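Local coordinates for xylulose kinase (Bifidobacterium adolescentis ATCC 15703, PDB 3I8B), which probably phosphorylates D-xylulose to D-xylulose 5-phosphate at the expense of ATP, as a member of the FGGY family of carbohydrate kinases, at residues Gly297-Ile302 and Asp413-Ile418; Gly364-Pro369 and Glu500-Ala505; Leu407-Arg412 and Glu496-Ala501; Thr426-Ile431 and Ser446-Asp451. All blocks are in the same frame, centred on the assembly; numbering follows the deposited sequence.

Contact 1: Gly297-Ile302 and Asp413-Ile418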
loop_
_atom_site.group_PDB
_atom_site.type_symbol
_atom_site.label_atom_id
_atom_site.label_comp_id
_atom_site.label_asym_id
_atom_site.label_seq_id
_atom_site.Cartn_x
_atom_site.Cartn_y
_atom_site.Cartn_z
ATOM N N GLY A 297 -9.159 -7.328 -1.604
ATOM C CA GLY A 297 -8.901 -6.457 -2.738
ATOM C C GLY A 297 -8.235 -5.138 -2.395
ATOM O O GLY A 297 -8.359 -4.639 -1.270
ATOM N N VAL A 298 -7.515 -4.586 -3.373
ATOM C CA VAL A 298 -6.945 -3.243 -3.282
ATOM C C VAL A 298 -7.175 -2.501 -4.592
ATOM O O VAL A 298 -6.642 -2.890 -5.628
ATOM C CB VAL A 298 -5.429 -3.278 -3.034
ATOM C CG1 VAL A 298 -4.864 -1.875 -3.053
ATOM C CG2 VAL A 298 -5.119 -3.954 -1.711
ATOM N N ALA A 299 -7.985 -1.449 -4.543
ATOM C CA ALA A 299 -8.157 -0.548 -5.677
ATOM C C ALA A 299 -7.343 0.736 -5.466
ATOM O O ALA A 299 -7.619 1.510 -4.553
ATOM C CB ALA A 299 -9.627 -0.217 -5.875
ATOM N N ALA A 300 -6.334 0.947 -6.304
ATOM C CA ALA A 300 -5.455 2.095 -6.167
ATOM C C ALA A 300 -5.453 2.891 -7.465
ATOM O O ALA A 300 -5.162 2.354 -8.539
ATOM C CB ALA A 300 -4.047 1.642 -5.817
ATOM N N ALA A 301 -5.805 4.167 -7.370
ATOM C CA ALA A 301 -5.828 5.028 -8.543
ATOM C C ALA A 301 -4.795 6.125 -8.368
ATOM O O ALA A 301 -4.480 6.528 -7.243
ATOM C CB ALA A 301 -7.224 5.639 -8.738
ATOM N N ILE A 302 -4.268 6.606 -9.485
ATOM C CA ILE A 302 -3.388 7.757 -9.450
ATOM C C ILE A 302 -4.194 9.020 -9.690
ATOM O O ILE A 302 -4.885 9.148 -10.704
ATOM C CB ILE A 302 -2.272 7.622 -10.466
ATOM C CG1 ILE A 302 -1.509 6.333 -10.172
ATOM C CG2 ILE A 302 -1.334 8.838 -10.415
ATOM C CD1 ILE A 302 -0.978 5.709 -11.376
ATOM N N ASP A 413 -17.986 -0.201 -6.829
ATOM C CA ASP A 413 -18.311 0.725 -5.754
ATOM C C ASP A 413 -17.061 1.491 -5.332
ATOM O O ASP A 413 -17.116 2.683 -5.106
ATOM C CB ASP A 413 -18.902 -0.021 -4.547
ATOM C CG ASP A 413 -19.949 0.804 -3.808
ATOM O OD1 ASP A 413 -20.422 1.808 -4.380
ATOM O OD2 ASP A 413 -20.312 0.449 -2.667
ATOM N N CYS A 414 -15.934 0.795 -5.235
ATOM C CA CYS A 414 -14.672 1.456 -4.919
ATOM C C CYS A 414 -14.280 2.492 -5.975
ATOM O O CYS A 414 -13.866 3.600 -5.649
ATOM C CB CYS A 414 -13.560 0.422 -4.741
ATOM S SG CYS A 414 -13.686 -0.495 -3.181
ATOM N N LEU A 415 -14.403 2.129 -7.245
ATOM C CA LEU A 415 -14.085 3.068 -8.320
ATOM C C LEU A 415 -14.959 4.328 -8.221
ATOM O O LEU A 415 -14.476 5.452 -8.385
ATOM C CB LEU A 415 -14.250 2.392 -9.682
ATOM C CG LEU A 415 -13.077 1.584 -10.253
ATOM C CD1 LEU A 415 -12.374 0.746 -9.198
ATOM C CD2 LEU A 415 -13.549 0.716 -11.431
ATOM N N GLU A 416 -16.245 4.141 -7.925
ATOM C CA GLU A 416 -17.169 5.264 -7.824
ATOM C C GLU A 416 -16.858 6.150 -6.624
ATOM O O GLU A 416 -16.995 7.369 -6.688
ATOM C CB GLU A 416 -18.606 4.757 -7.733
ATOM C CG GLU A 416 -19.049 4.039 -8.989
ATOM C CD GLU A 416 -18.886 4.905 -10.214
ATOM O OE1 GLU A 416 -18.928 6.143 -10.064
ATOM O OE2 GLU A 416 -18.712 4.354 -11.321
ATOM N N LEU A 417 -16.451 5.531 -5.521
ATOM C CA LEU A 417 -16.063 6.295 -4.347
ATOM C C LEU A 417 -14.801 7.121 -4.628
ATOM O O LEU A 417 -14.726 8.307 -4.280
ATOM C CB LEU A 417 -15.833 5.356 -3.181
ATOM C CG LEU A 417 -15.483 5.978 -1.836
ATOM C CD1 LEU A 417 -16.571 6.927 -1.382
ATOM C CD2 LEU A 417 -15.281 4.874 -0.818
ATOM N N ILE A 418 -13.806 6.501 -5.256
ATOM C CA ILE A 418 -12.585 7.233 -5.606
ATOM C C ILE A 418 -12.902 8.388 -6.552
ATOM O O ILE A 418 -12.463 9.511 -6.331
ATOM C CB ILE A 418 -11.496 6.307 -6.185
ATOM C CG1 ILE A 418 -10.967 5.396 -5.073
ATOM C CG2 ILE A 418 -10.366 7.142 -6.827
ATOM C CD1 ILE A 418 -10.043 4.270 -5.526
#
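A299 and I418 meet through a backbone oxygen and a methyl: I418 CD1 rests 3.8 Å from A299 O, while the CB of A299 is turned to C414, whose CB lies 4.1 Å from it. Two residues along the strand and one helical turn on, A301 CB packs on I418 CG2 at 4.0 Å. L415 adds a looser touch, its CD1 standing 4.4 Å from A299 CB. The two branches of I418 thus divide the strand between them. With CG1 anti to the carbonyl carbon (chi1 -69°) and the chain extended beyond it, CD1 runs back to A299, and CG2 falls on A301. Contacts recur every second residue on the strand and every fourth on the helix. With only alanine methyls facing it from the strand, the helix axis passes 9.2 Å away, at a crossing angle of -31°.

In the next shell, A328 and T330 of the neighbouring strand also touch C414, I291 receives L415, and backbone hydrogen bonds join A299 to A328 and V298 to S292. On the helix, D413 is held by a salt bridge to R506 and a hydrogen bond to Y499 OH. A long helix laid over a mixed beta sheet in this way is the layered alpha/beta architecture of the actin-like ATPase fold, here in the C-terminal FGGY domain.

Contact 2: Gly364-Pro369 and Glu500-Ala505; sequences GITLVP and EAYAKA
T366 and Y502 bring together a short beta strand and the C-terminal helix of the chain: residues 366-368 pair with 385-387 in a two-stranded antiparallel sheet, and helix 496-506 crosses one side of it at -52°, with 8.2 Å between the axes. The tight part is built round the Y502 ring, which reaches in along the strand with CG anti to the backbone N (chi1 177°) and is buried together with L367, V368 and P369. Its edge, not its face, meets L367, with CE2 3.3 Å from the carbonyl O. That oxygen is buried here and has no hydrogen-bonding partner in the model; the ring's C-H edge against it is at most a weak polar contact. Behind the ring root, T366 CG2 lies 3.8 Å from Y502 CA. The ring also packs on C409 and S410 of helix 396-420, which wedge it between strand and helix.

Away from the ring the contact comes closer to solvent, for A501 and A505 are both partly exposed. A505 CB packs against two methyls, T366 CG2 at 3.7 Å and V368 CG2 at 3.8 Å, whereas A501 CB only brushes T366 OG1 at 4.0 Å. T366 is itself secured by backbone hydrogen bonding to S387, on which the A505 side chain also rests. At the inner end, P369 and Y502 cross at about a right angle, and the proline CD lies in the plane of the phenol ring, 3.4 Å from its OH.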
loop_
_atom_site.group_PDB
_atom_site.type_symbol
_atom_site.label_atom_id
_atom_site.label_comp_id
_atom_site.label_asym_id
_atom_site.label_seq_id
_atom_site.Cartn_x
_atom_site.Cartn_y
_atom_site.Cartn_z
ATOM N N GLY A 364 -32.557 -10.730 -10.394
ATOM C CA GLY A 364 -33.035 -9.916 -9.291
ATOM C C GLY A 364 -32.341 -10.104 -7.959
ATOM O O GLY A 364 -32.533 -9.310 -7.046
ATOM N N ILE A 365 -31.536 -11.149 -7.836
ATOM C CA ILE A 365 -30.810 -11.379 -6.596
ATOM C C ILE A 365 -29.534 -10.545 -6.529
ATOM O O ILE A 365 -28.720 -10.546 -7.452
ATOM C CB ILE A 365 -30.440 -12.851 -6.427
ATOM C CG1 ILE A 365 -31.708 -13.712 -6.332
ATOM C CG2 ILE A 365 -29.537 -13.039 -5.208
ATOM C CD1 ILE A 365 -31.415 -15.203 -6.302
ATOM N N THR A 366 -29.369 -9.841 -5.419
ATOM C CA THR A 366 -28.182 -9.033 -5.194
ATOM C C THR A 366 -27.474 -9.483 -3.923
ATOM O O THR A 366 -28.109 -9.696 -2.880
ATOM C CB THR A 366 -28.547 -7.558 -5.046
ATOM O OG1 THR A 366 -29.126 -7.086 -6.268
ATOM C CG2 THR A 366 -27.316 -6.732 -4.712
ATOM N N LEU A 367 -26.160 -9.642 -4.021
ATOM C CA LEU A 367 -25.320 -9.902 -2.863
ATOM C C LEU A 367 -24.540 -8.647 -2.514
ATOM O O LEU A 367 -23.877 -8.079 -3.387
ATOM C CB LEU A 367 -24.326 -11.028 -3.168
ATOM C CG LEU A 367 -23.240 -11.235 -2.106
ATOM C CD1 LEU A 367 -23.876 -11.547 -0.732
ATOM C CD2 LEU A 367 -22.246 -12.326 -2.515
ATOM N N VAL A 368 -24.645 -8.199 -1.263
ATOM C CA VAL A 368 -23.721 -7.210 -0.717
ATOM C C VAL A 368 -22.755 -7.985 0.161
ATOM O O VAL A 368 -23.090 -8.369 1.282
ATOM C CB VAL A 368 -24.428 -6.112 0.103
ATOM C CG1 VAL A 368 -23.400 -5.143 0.721
ATOM C CG2 VAL A 368 -25.419 -5.356 -0.763
ATOM N N PRO A 369 -21.541 -8.226 -0.349
ATOM C CA PRO A 369 -20.673 -9.268 0.197
ATOM C C PRO A 369 -19.814 -8.822 1.368
ATOM O O PRO A 369 -18.615 -9.099 1.345
ATOM C CB PRO A 369 -19.739 -9.589 -0.979
ATOM C CG PRO A 369 -19.976 -8.503 -2.017
ATOM C CD PRO A 369 -20.861 -7.470 -1.415
ATOM N N GLU A 500 -26.389 -0.655 -10.398
ATOM C CA GLU A 500 -27.447 0.201 -9.855
ATOM C C GLU A 500 -28.279 -0.533 -8.795
ATOM O O GLU A 500 -28.650 0.053 -7.776
ATOM C CB GLU A 500 -28.324 0.790 -10.968
ATOM C CG GLU A 500 -27.585 1.845 -11.811
ATOM C CD GLU A 500 -28.402 2.378 -12.990
ATOM O OE1 GLU A 500 -29.266 1.634 -13.504
ATOM O OE2 GLU A 500 -28.169 3.539 -13.407
ATOM N N ALA A 501 -28.545 -1.814 -9.037
ATOM C CA ALA A 501 -29.234 -2.665 -8.066
ATOM C C ALA A 501 -28.380 -2.895 -6.819
ATOM O O ALA A 501 -28.877 -2.866 -5.696
ATOM C CB ALA A 501 -29.611 -4.002 -8.700
ATOM N N TYR A 502 -27.091 -3.131 -7.033
ATOM C CA TYR A 502 -26.151 -3.340 -5.947
ATOM C C TYR A 502 -26.108 -2.106 -5.061
ATOM O O TYR A 502 -26.127 -2.212 -3.837
ATOM C CB TYR A 502 -24.752 -3.623 -6.509
ATOM C CG TYR A 502 -23.671 -3.782 -5.460
ATOM C CD1 TYR A 502 -22.961 -2.684 -4.991
ATOM C CD2 TYR A 502 -23.358 -5.037 -4.939
ATOM C CE1 TYR A 502 -21.970 -2.830 -4.031
ATOM C CE2 TYR A 502 -22.368 -5.193 -3.984
ATOM C CZ TYR A 502 -21.682 -4.088 -3.526
ATOM O OH TYR A 502 -20.696 -4.241 -2.573
ATOM N N ALA A 503 -26.042 -0.935 -5.682
ATOM C CA ALA A 503 -25.939 0.302 -4.920
ATOM C C ALA A 503 -27.163 0.503 -4.036
ATOM O O ALA A 503 -27.032 0.872 -2.867
ATOM C CB ALA A 503 -25.730 1.498 -5.837
ATOM N N LYS A 504 -28.346 0.263 -4.594
ATOM C CA LYS A 504 -29.567 0.317 -3.801
ATOM C C LYS A 504 -29.440 -0.596 -2.591
ATOM O O LYS A 504 -29.591 -0.150 -1.457
ATOM C CB LYS A 504 -30.794 -0.064 -4.637
ATOM C CG LYS A 504 -31.262 1.040 -5.587
ATOM C CD LYS A 504 -32.567 0.671 -6.291
ATOM C CE LYS A 504 -33.024 1.776 -7.252
ATOM N NZ LYS A 504 -32.235 1.792 -8.513
ATOM N N ALA A 505 -29.130 -1.866 -2.834
ATOM C CA ALA A 505 -29.039 -2.851 -1.754
ATOM C C ALA A 505 -28.067 -2.462 -0.647
ATOM O O ALA A 505 -28.404 -2.556 0.525
ATOM C CB ALA A 505 -28.695 -4.242 -2.304
#

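Contact 3: Leu407-Arg412 and Glu496-Ala501; sequences LLCSQR and EAVYEA
The guanidinium of R412 and the ring of Y499 are nearly parallel, 22° apart, but displaced: CG, not the guanidinium, stands over the ring. This CG lies 3.5 Å from the ring centroid and almost above its centre, a CH-pi contact made by the arginine chain; farther out, one guanidinium face has Y499 CD2 against it. E496 works at the edges of both groups: its OE2 is in the plane of the ring, while its OE1 takes the salt bridge from R412 NH2, 3.0 Å away, at an N-H...O angle of 153°. The bond uses the syn side of OE1, and the carboxylate stands steeply to the guanidinium. Bends at chi2 and chi3 of R412 carry its chain across the ring and bring the charged end round to E496.

More than one bond fixes that end: NH1 pairs with E416 OE2 and NE donates to I447 O, so that three partners set the rotation of the guanidinium. Beside this polar part the contact is apolar, C409 SG lying 3.7 Å from V498 CG1 and 4.4 Å from Y499 CB. The two helices cross at -81°, with axes 9.8 Å apart. Helix 396-420 is thus crossed by helix 496-506 and packs on helix 438-448, while L407 and Q411 face strand 288-293 of the central sheet.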
loop_
_atom_site.group_PDB
_atom_site.type_symbol
_atom_site.label_atom_id
_atom_site.label_comp_id
_atom_site.label_asym_id
_atom_site.label_seq_id
_atom_site.Cartn_x
_atom_site.Cartn_y
_atom_site.Cartn_z
ATOM N N LEU A 407 -18.976 -9.631 -5.997
ATOM C CA LEU A 407 -17.542 -9.389 -5.950
ATOM C C LEU A 407 -17.183 -8.197 -6.840
ATOM O O LEU A 407 -16.539 -7.256 -6.392
ATOM C CB LEU A 407 -16.790 -10.649 -6.398
ATOM C CG LEU A 407 -15.257 -10.660 -6.374
ATOM C CD1 LEU A 407 -14.751 -12.080 -6.444
ATOM C CD2 LEU A 407 -14.674 -9.832 -7.511
ATOM N N LEU A 408 -17.619 -8.242 -8.096
ATOM C CA LEU A 408 -17.304 -7.192 -9.068
ATOM C C LEU A 408 -17.938 -5.852 -8.744
ATOM O O LEU A 408 -17.318 -4.814 -8.950
ATOM C CB LEU A 408 -17.711 -7.616 -10.479
ATOM C CG LEU A 408 -16.724 -8.542 -11.192
ATOM C CD1 LEU A 408 -15.385 -7.851 -11.389
ATOM C CD2 LEU A 408 -16.543 -9.814 -10.398
ATOM N N CYS A 409 -19.177 -5.880 -8.247
ATOM C CA CYS A 409 -19.902 -4.666 -7.881
ATOM C C CYS A 409 -19.239 -3.885 -6.750
ATOM O O CYS A 409 -19.266 -2.657 -6.748
ATOM C CB CYS A 409 -21.355 -4.992 -7.507
ATOM S SG CYS A 409 -22.435 -5.206 -8.951
ATOM N N SER A 410 -18.680 -4.602 -5.777
ATOM C CA SER A 410 -17.948 -3.975 -4.689
ATOM C C SER A 410 -16.747 -3.211 -5.248
ATOM O O SER A 410 -16.501 -2.072 -4.868
ATOM C CB SER A 410 -17.465 -5.029 -3.689
ATOM O OG SER A 410 -16.569 -4.457 -2.749
ATOM N N GLN A 411 -16.004 -3.844 -6.151
ATOM C CA GLN A 411 -14.854 -3.185 -6.765
ATOM C C GLN A 411 -15.306 -1.956 -7.568
ATOM O O GLN A 411 -14.644 -0.918 -7.550
ATOM C CB GLN A 411 -14.063 -4.160 -7.643
ATOM C CG GLN A 411 -13.370 -5.286 -6.874
ATOM C CD GLN A 411 -12.574 -4.783 -5.668
ATOM O OE1 GLN A 411 -11.972 -3.714 -5.711
ATOM N NE2 GLN A 411 -12.571 -5.558 -4.596
ATOM N N ARG A 412 -16.444 -2.058 -8.251
ATOM C CA ARG A 412 -16.994 -0.889 -8.926
ATOM C C ARG A 412 -17.328 0.193 -7.918
ATOM O O ARG A 412 -17.025 1.362 -8.137
ATOM C CB ARG A 412 -18.254 -1.223 -9.714
ATOM C CG ARG A 412 -19.083 0.013 -10.020
ATOM C CD ARG A 412 -18.470 0.853 -11.131
ATOM N NE ARG A 412 -19.073 0.453 -12.388
ATOM C CZ ARG A 412 -19.939 1.187 -13.073
ATOM N NH1 ARG A 412 -20.269 2.396 -12.652
ATOM N NH2 ARG A 412 -20.457 0.713 -14.196
ATOM N N GLU A 496 -25.387 -1.370 -16.711
ATOM C CA GLU A 496 -25.393 -0.456 -15.580
ATOM C C GLU A 496 -26.363 -0.913 -14.489
ATOM O O GLU A 496 -26.126 -0.686 -13.297
ATOM C CB GLU A 496 -25.723 0.959 -16.062
ATOM C CG GLU A 496 -25.408 2.056 -15.063
ATOM C CD GLU A 496 -24.028 1.910 -14.446
ATOM O OE1 GLU A 496 -23.028 1.882 -15.202
ATOM O OE2 GLU A 496 -23.955 1.825 -13.200
ATOM N N ALA A 497 -27.434 -1.584 -14.898
ATOM C CA ALA A 497 -28.482 -2.007 -13.968
ATOM C C ALA A 497 -27.974 -2.971 -12.893
ATOM O O ALA A 497 -28.502 -3.010 -11.782
ATOM C CB ALA A 497 -29.653 -2.612 -14.723
ATOM N N VAL A 498 -26.941 -3.740 -13.214
ATOM C CA VAL A 498 -26.336 -4.625 -12.222
ATOM C C VAL A 498 -25.813 -3.813 -11.036
ATOM O O VAL A 498 -26.247 -3.999 -9.907
ATOM C CB VAL A 498 -25.208 -5.496 -12.822
ATOM C CG1 VAL A 498 -24.589 -6.386 -11.748
ATOM C CG2 VAL A 498 -25.753 -6.356 -13.960
ATOM N N TYR A 499 -24.900 -2.890 -11.295
ATOM C CA TYR A 499 -24.378 -2.047 -10.229
ATOM C C TYR A 499 -25.434 -1.126 -9.602
ATOM O O TYR A 499 -25.372 -0.833 -8.409
ATOM C CB TYR A 499 -23.179 -1.229 -10.720
ATOM C CG TYR A 499 -22.678 -0.236 -9.700
ATOM C CD1 TYR A 499 -22.037 -0.661 -8.538
ATOM C CD2 TYR A 499 -22.847 1.127 -9.895
ATOM C CE1 TYR A 499 -21.584 0.254 -7.602
ATOM C CE2 TYR A 499 -22.392 2.042 -8.971
ATOM C CZ TYR A 499 -21.764 1.602 -7.826
ATOM O OH TYR A 499 -21.319 2.525 -6.912
ATOM N N GLU A 500 -26.389 -0.655 -10.398
ATOM C CA GLU A 500 -27.447 0.201 -9.855
ATOM C C GLU A 500 -28.279 -0.533 -8.795
ATOM O O GLU A 500 -28.650 0.053 -7.776
ATOM C CB GLU A 500 -28.324 0.790 -10.968
ATOM C CG GLU A 500 -27.585 1.845 -11.811
ATOM C CD GLU A 500 -28.402 2.378 -12.990
ATOM O OE1 GLU A 500 -29.266 1.634 -13.504
ATOM O OE2 GLU A 500 -28.169 3.539 -13.407
ATOM N N ALA A 501 -28.545 -1.814 -9.037
ATOM C CA ALA A 501 -29.234 -2.665 -8.066
ATOM C C ALA A 501 -28.380 -2.895 -6.819
ATOM O O ALA A 501 -28.877 -2.866 -5.696
ATOM C CB ALA A 501 -29.611 -4.002 -8.700
#

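Contact 4: Thr426-Ile431 and Ser446-Asp451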
loop_
_atom_site.group_PDB
_atom_site.type_symbol
_atom_site.label_atom_id
_atom_site.label_comp_id
_atom_site.label_asym_id
_atom_site.label_seq_id
_atom_site.Cartn_x
_atom_site.Cartn_y
_atom_site.Cartn_z
ATOM N N THR A 426 -9.949 6.559 -15.879
ATOM C CA THR A 426 -10.205 6.410 -17.314
ATOM C C THR A 426 -9.641 5.118 -17.917
ATOM O O THR A 426 -9.848 4.825 -19.092
ATOM C CB THR A 426 -9.685 7.636 -18.102
ATOM O OG1 THR A 426 -8.305 7.872 -17.786
ATOM C CG2 THR A 426 -10.502 8.874 -17.752
ATOM N N ARG A 427 -8.935 4.347 -17.104
ATOM C CA ARG A 427 -8.430 3.048 -17.521
ATOM C C ARG A 427 -8.253 2.157 -16.298
ATOM O O ARG A 427 -7.810 2.622 -15.244
ATOM C CB ARG A 427 -7.095 3.206 -18.252
ATOM C CG ARG A 427 -6.511 1.912 -18.802
ATOM C CD ARG A 427 -5.260 2.212 -19.627
ATOM N NE ARG A 427 -4.131 2.570 -18.773
ATOM C CZ ARG A 427 -2.993 1.885 -18.708
ATOM N NH1 ARG A 427 -2.813 0.817 -19.478
ATOM N NH2 ARG A 427 -2.024 2.286 -17.892
ATOM N N ILE A 428 -8.588 0.880 -16.452
ATOM C CA ILE A 428 -8.546 -0.092 -15.357
ATOM C C ILE A 428 -7.551 -1.203 -15.652
ATOM O O ILE A 428 -7.615 -1.825 -16.712
ATOM C CB ILE A 428 -9.913 -0.781 -15.170
ATOM C CG1 ILE A 428 -11.039 0.248 -15.092
ATOM C CG2 ILE A 428 -9.905 -1.695 -13.933
ATOM C CD1 ILE A 428 -12.424 -0.385 -15.014
ATOM N N LEU A 429 -6.646 -1.460 -14.711
ATOM C CA LEU A 429 -5.755 -2.607 -14.800
ATOM C C LEU A 429 -6.192 -3.619 -13.752
ATOM O O LEU A 429 -6.515 -3.245 -12.630
ATOM C CB LEU A 429 -4.299 -2.203 -14.554
ATOM C CG LEU A 429 -3.612 -1.399 -15.662
ATOM C CD1 LEU A 429 -4.287 -0.063 -15.849
ATOM C CD2 LEU A 429 -2.129 -1.223 -15.364
ATOM N N LEU A 430 -6.210 -4.894 -14.125
ATOM C CA LEU A 430 -6.624 -5.945 -13.217
ATOM C C LEU A 430 -5.468 -6.905 -12.994
ATOM O O LEU A 430 -4.987 -7.543 -13.938
ATOM C CB LEU A 430 -7.831 -6.693 -13.782
ATOM C CG LEU A 430 -8.281 -7.914 -12.980
ATOM C CD1 LEU A 430 -8.813 -7.494 -11.599
ATOM C CD2 LEU A 430 -9.332 -8.712 -13.754
ATOM N N ILE A 431 -5.031 -7.002 -11.744
ATOM C CA ILE A 431 -3.903 -7.850 -11.378
ATOM C C ILE A 431 -4.253 -8.728 -10.191
ATOM O O ILE A 431 -5.383 -8.704 -9.696
ATOM C CB ILE A 431 -2.678 -7.006 -10.991
ATOM C CG1 ILE A 431 -3.062 -6.011 -9.889
ATOM C CG2 ILE A 431 -2.109 -6.301 -12.217
ATOM C CD1 ILE A 431 -1.942 -5.060 -9.478
ATOM N N SER A 446 -18.212 -5.617 -18.302
ATOM C CA SER A 446 -19.651 -5.400 -18.184
ATOM C C SER A 446 -20.026 -4.602 -16.933
ATOM O O SER A 446 -20.702 -3.570 -17.014
ATOM C CB SER A 446 -20.372 -6.762 -18.170
ATOM O OG SER A 446 -21.685 -6.668 -17.663
ATOM N N ILE A 447 -19.599 -5.085 -15.772
ATOM C CA ILE A 447 -20.058 -4.461 -14.544
ATOM C C ILE A 447 -19.145 -3.305 -14.073
ATOM O O ILE A 447 -19.627 -2.329 -13.502
ATOM C CB ILE A 447 -20.460 -5.515 -13.436
ATOM C CG1 ILE A 447 -19.548 -5.467 -12.222
ATOM C CG2 ILE A 447 -20.654 -6.935 -14.014
ATOM C CD1 ILE A 447 -20.067 -4.514 -11.200
ATOM N N LEU A 448 -17.845 -3.381 -14.350
ATOM C CA LEU A 448 -16.955 -2.259 -14.019
ATOM C C LEU A 448 -17.242 -1.061 -14.921
ATOM O O LEU A 448 -17.034 0.091 -14.536
ATOM C CB LEU A 448 -15.483 -2.654 -14.101
ATOM C CG LEU A 448 -15.029 -3.717 -13.105
ATOM C CD1 LEU A 448 -13.537 -3.936 -13.220
ATOM C CD2 LEU A 448 -15.404 -3.305 -11.691
ATOM N N GLY A 449 -17.731 -1.342 -16.120
ATOM C CA GLY A 449 -18.213 -0.301 -17.013
ATOM C C GLY A 449 -17.206 0.200 -18.030
ATOM O O GLY A 449 -17.418 1.252 -18.623
HETATM N N MSE A 450 -16.126 -0.556 -18.226
HETATM C CA MSE A 450 -15.038 -0.197 -19.146
HETATM C C MSE A 450 -14.258 -1.432 -19.553
HETATM O O MSE A 450 -14.415 -2.495 -18.970
HETATM C CB MSE A 450 -14.015 0.713 -18.467
HETATM C CG MSE A 450 -14.436 2.113 -18.207
HETATM SE SE MSE A 450 -12.916 3.109 -17.447
HETATM C CE MSE A 450 -13.724 4.880 -17.597
ATOM N N ASP A 451 -13.372 -1.253 -20.528
ATOM C CA ASP A 451 -12.327 -2.217 -20.829
ATOM C C ASP A 451 -11.523 -2.514 -19.570
ATOM O O ASP A 451 -11.301 -1.633 -18.741
ATOM C CB ASP A 451 -11.382 -1.643 -21.887
ATOM C CG ASP A 451 -11.984 -1.648 -23.278
ATOM O OD1 ASP A 451 -13.189 -1.952 -23.418
ATOM O OD2 ASP A 451 -11.237 -1.357 -24.237
HETATM O O HOH W 1 -9.653 0.456 -18.969
#
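I428 makes the hydrocarbon part with L448 and M450. Its CD1 methyl sits 3.9 Å from L448 CB and 4.0 Å from M450 CB, filling the angle between the end of the helix and the loop that follows. It gets there because CG1 is anti to the carbonyl carbon and the chain runs on straight through chi2 (176°). I291 of the neighbouring strand touches both I428 and L448.

The second kind of contact is a long side chain on backbone. M450, present as selenomethionine, stretches its extended chain beside the strand's start, bringing CE to 3.8 Å from T426 CA and SE to 3.9 Å from T426 O. Both T426 and M450 are open to solvent to some degree. These segments belong to one beta-alpha-beta unit, in which strand 427-431 leads through helix 438-448 to the parallel strand 452-455. G449 leaves the helix with positive phi (95°), a conformation in which a side chain would press on the preceding carbonyl, and turns the chain toward the second strand.

Polar bridging is left to water. A single molecule accepts from I428 N at 2.8 Å and donates to D451 O at 2.7 Å, joining the two segments at the residue before strand 452-455 begins; direct backbone bonding then pairs I428 with T453. The opposite side of the strand carries R427, whose guanidinium forms a salt bridge with D288 and has L429 CD1 lying 3.7 Å above its plane, over the centre.

From the N terminus, contact 1 opens first, at 297-302, and contact 2 opens before it closes, at 364-369. Helix 396-420 then opens contact 3 and, one step on, closes contact 1, so contact 1 crosses both 2 and 3. Contact 4 is a short local loop, 426-431 to 446-451, lying within the spans of contacts 2 and 3. These two finally close together on helix 496-506, sharing E500 and A501. Contacts 1 and 4 bind helices to the seven-stranded sheet and meet where L415 touches I428; contact 3 lays the last helix across helix 396-420, and contact 2 extends it to the outlying two-stranded sheet.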